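Local coordinates for folylpolyglutamate synthase protein FOLC (PDB 2VOR) that probably uses ATP to add glutamate to dihydropteroate, giving dihydrofolate, and to lengthen the polyglutamate tail of tetrahydrofolate, at residues F398-V403 / R429-E434. Residues are numbered along the deposited sequence; the frame is centred on the assembly and turned at random.
Sequences FDSVVV and RVRTAE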
ATOM      1  N   PHE A 398      17.943   3.566  14.653  1.00 43.32           N
ATOM      2  CA  PHE A 398      18.169   4.995  14.434  1.00 43.07           C
ATOM      3  C   PHE A 398      19.022   5.546  15.565  1.00 43.11           C
ATOM      4  O   PHE A 398      18.551   5.594  16.712  1.00 43.39           O
ATOM      5  CB  PHE A 398      16.850   5.769  14.414  1.00 42.40           C
ATOM      6  CG  PHE A 398      16.066   5.594  13.177  1.00 41.13           C
ATOM      7  CD1 PHE A 398      16.580   4.876  12.117  1.00 42.16           C
ATOM      8  CD2 PHE A 398      14.810   6.171  13.047  1.00 42.35           C
ATOM      9  CE1 PHE A 398      15.832   4.682  10.942  1.00 40.30           C
ATOM     10  CE2 PHE A 398      14.083   6.037  11.854  1.00 43.35           C
ATOM     11  CZ  PHE A 398      14.596   5.275  10.816  1.00 41.39           C
ATOM     12  N   ASP A 399      20.253   5.958  15.251  1.00 43.01           N
ATOM     13  CA  ASP A 399      21.154   6.615  16.224  1.00 44.25           C
ATOM     14  C   ASP A 399      20.489   7.869  16.763  1.00 44.67           C
ATOM     15  O   ASP A 399      20.524   8.116  17.941  1.00 45.03           O
ATOM     16  CB  ASP A 399      22.506   6.957  15.588  1.00 43.52           C
ATOM     17  CG  ASP A 399      23.246   5.711  15.163  1.00 45.96           C
ATOM     18  OD1 ASP A 399      23.870   5.083  16.082  1.00 45.96           O
ATOM     19  OD2 ASP A 399      23.143   5.309  13.942  1.00 45.52           O
ATOM     20  N   SER A 400      19.864   8.662  15.892  1.00 45.51           N
ATOM     21  CA  SER A 400      18.932   9.647  16.388  1.00 45.28           C
ATOM     22  C   SER A 400      17.726   9.759  15.446  1.00 44.52           C
ATOM     23  O   SER A 400      17.654   9.109  14.434  1.00 43.21           O
ATOM     24  CB  SER A 400      19.638  10.984  16.726  1.00 45.83           C
ATOM     25  OG  SER A 400      20.253  11.556  15.577  1.00 49.43           O
ATOM     26  N   VAL A 401      16.742  10.545  15.845  1.00 44.34           N
ATOM     27  CA  VAL A 401      15.572  10.729  15.057  1.00 43.31           C
ATOM     28  C   VAL A 401      15.313  12.261  15.098  1.00 43.69           C
ATOM     29  O   VAL A 401      15.522  12.904  16.146  1.00 43.48           O
ATOM     30  CB  VAL A 401      14.408   9.883  15.655  1.00 43.56           C
ATOM     31  CG1 VAL A 401      13.960  10.429  17.072  1.00 42.55           C
ATOM     32  CG2 VAL A 401      13.227   9.861  14.699  1.00 44.25           C
ATOM     33  N   VAL A 402      14.902  12.865  13.980  1.00 42.67           N
ATOM     34  CA  VAL A 402      14.511  14.279  14.003  1.00 42.22           C
ATOM     35  C   VAL A 402      12.996  14.259  13.853  1.00 41.67           C
ATOM     36  O   VAL A 402      12.529  13.741  12.863  1.00 42.87           O
ATOM     37  CB  VAL A 402      15.117  15.025  12.769  1.00 42.37           C
ATOM     38  CG1 VAL A 402      14.770  16.493  12.775  1.00 42.37           C
ATOM     39  CG2 VAL A 402      16.617  14.872  12.748  1.00 41.62           C
ATOM     40  N   VAL A 403      12.193  14.750  14.788  1.00 40.26           N
ATOM     41  CA  VAL A 403      10.727  14.602  14.548  1.00 39.57           C
ATOM     42  C   VAL A 403      10.144  15.860  13.959  1.00 39.26           C
ATOM     43  O   VAL A 403      10.580  16.950  14.262  1.00 37.63           O
ATOM     44  CB  VAL A 403       9.812  14.237  15.825  1.00 39.19           C
ATOM     45  CG1 VAL A 403      10.170  12.909  16.461  1.00 35.85           C
ATOM     46  CG2 VAL A 403       9.829  15.341  16.808  1.00 39.58           C
ATOM     47  N   ARG A 429      18.606  12.014  21.979  1.00 47.08           N
ATOM     48  CA  ARG A 429      18.662  11.446  20.626  1.00 45.94           C
ATOM     49  C   ARG A 429      17.457  11.925  19.785  1.00 45.31           C
ATOM     50  O   ARG A 429      17.162  11.376  18.705  1.00 46.08           O
ATOM     51  CB  ARG A 429      18.681   9.914  20.675  1.00 45.26           C
ATOM     52  CG  ARG A 429      19.888   9.274  21.315  1.00 43.93           C
ATOM     53  CD  ARG A 429      19.632   7.771  21.593  1.00 42.45           C
ATOM     54  NE  ARG A 429      19.364   6.988  20.370  1.00 40.55           N
ATOM     55  CZ  ARG A 429      18.802   5.776  20.359  1.00 41.23           C
ATOM     56  NH1 ARG A 429      18.427   5.173  21.484  1.00 38.16           N
ATOM     57  NH2 ARG A 429      18.591   5.152  19.216  1.00 43.46           N
ATOM     58  N   VAL A 430      16.739  12.910  20.306  1.00 44.26           N
ATOM     59  CA  VAL A 430      15.564  13.461  19.631  1.00 43.72           C
ATOM     60  C   VAL A 430      15.819  14.914  19.283  1.00 43.68           C
ATOM     61  O   VAL A 430      16.285  15.666  20.119  1.00 42.28           O
ATOM     62  CB  VAL A 430      14.301  13.349  20.516  1.00 44.18           C
ATOM     63  CG1 VAL A 430      13.089  14.006  19.849  1.00 42.82           C
ATOM     64  CG2 VAL A 430      14.039  11.865  20.934  1.00 42.79           C
ATOM     65  N   ARG A 431      15.592  15.291  18.020  1.00 43.58           N
ATOM     66  CA  ARG A 431      15.578  16.685  17.632  1.00 43.23           C
ATOM     67  C   ARG A 431      14.231  16.980  16.999  1.00 43.68           C
ATOM     68  O   ARG A 431      13.488  16.066  16.612  1.00 43.51           O
ATOM     69  CB  ARG A 431      16.717  16.972  16.685  1.00 43.48           C
ATOM     70  CG  ARG A 431      18.031  16.604  17.316  1.00 47.41           C
ATOM     71  CD  ARG A 431      19.088  17.692  17.061  1.00 53.99           C
ATOM     72  NE  ARG A 431      20.375  17.522  17.743  1.00 54.81           N
ATOM     73  CZ  ARG A 431      20.923  16.369  18.175  1.00 57.37           C
ATOM     74  NH1 ARG A 431      20.336  15.175  18.001  1.00 55.18           N
ATOM     75  NH2 ARG A 431      22.107  16.414  18.794  1.00 56.51           N
ATOM     76  N   THR A 432      13.881  18.257  16.895  1.00 44.63           N
ATOM     77  CA  THR A 432      12.626  18.605  16.239  1.00 44.19           C
ATOM     78  C   THR A 432      12.924  19.565  15.115  1.00 44.37           C
ATOM     79  O   THR A 432      14.012  20.168  15.101  1.00 44.08           O
ATOM     80  CB  THR A 432      11.630  19.266  17.195  1.00 44.57           C
ATOM     81  OG1 THR A 432      12.070  20.597  17.452  1.00 46.97           O
ATOM     82  CG2 THR A 432      11.470  18.483  18.520  1.00 41.13           C
ATOM     83  N   ALA A 433      11.977  19.691  14.179  1.00 43.68           N
ATOM     84  CA  ALA A 433      12.062  20.694  13.127  1.00 44.38           C
ATOM     85  C   ALA A 433      10.659  21.151  12.714  1.00 45.11           C
ATOM     86  O   ALA A 433       9.699  20.397  12.818  1.00 45.66           O
ATOM     87  CB  ALA A 433      12.830  20.145  11.958  1.00 44.03           C
ATOM     88  N   GLU A 434      10.510  22.368  12.226  1.00 45.48           N
ATOM     89  CA  GLU A 434       9.146  22.833  11.951  1.00 46.71           C
ATOM     90  C   GLU A 434       8.441  22.113  10.770  1.00 47.07           C
ATOM     91  O   GLU A 434       7.192  21.980  10.739  1.00 48.17           O
ATOM     92  CB  GLU A 434       9.064  24.379  11.826  1.00 47.17           C
TER
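The carbonyls of F398 and D399, just ahead of the strand, are both taken by one guanidinium group, that of R429. NH2 of R429 bonds to F398 O, bent to 143° at the hydrogen and at a length, 2.5 Å, that is doubtfully short, while NE of R429 gives D399 O a straighter bond (2.9 Å, 167° at the hydrogen). Both oxygens lie at the guanidinium edge, close to its plane, though NE stands above the carbonyl plane of D399. The bend in the arginine chain at chi3 (61°) turns the group back onto this turn, and a salt bridge from NH1 to E395 further fixes its rotation. At S400, CB lies against R429 O (3.2 Å). Parallel pairing then takes over: V401 sits between R429 and R431, its N bonded to R429 O and its O to R431 N, each at 3.0 Å. The V401 and V430 side chains lie side by side, V401 CG1 4.1 Å from V430 CG2. V402 turns to the opposite face, its CG1 near A433 CB. V403 repeats the bridging pattern with R431 O and A433 N, and its CG2 meets CG2 of T432 at 3.9 Å. Strand 400-403, helix 414-425 and strand 430-432 form a beta-alpha-beta unit at one edge of the mixed sheet of the Mur ligase-type glutamate ligase domain: 400-403 lies between 430-432 and strand 374-379, helix 414-425 covers the V403 and V430 face, and helix 436-451 packs on V402 and A433.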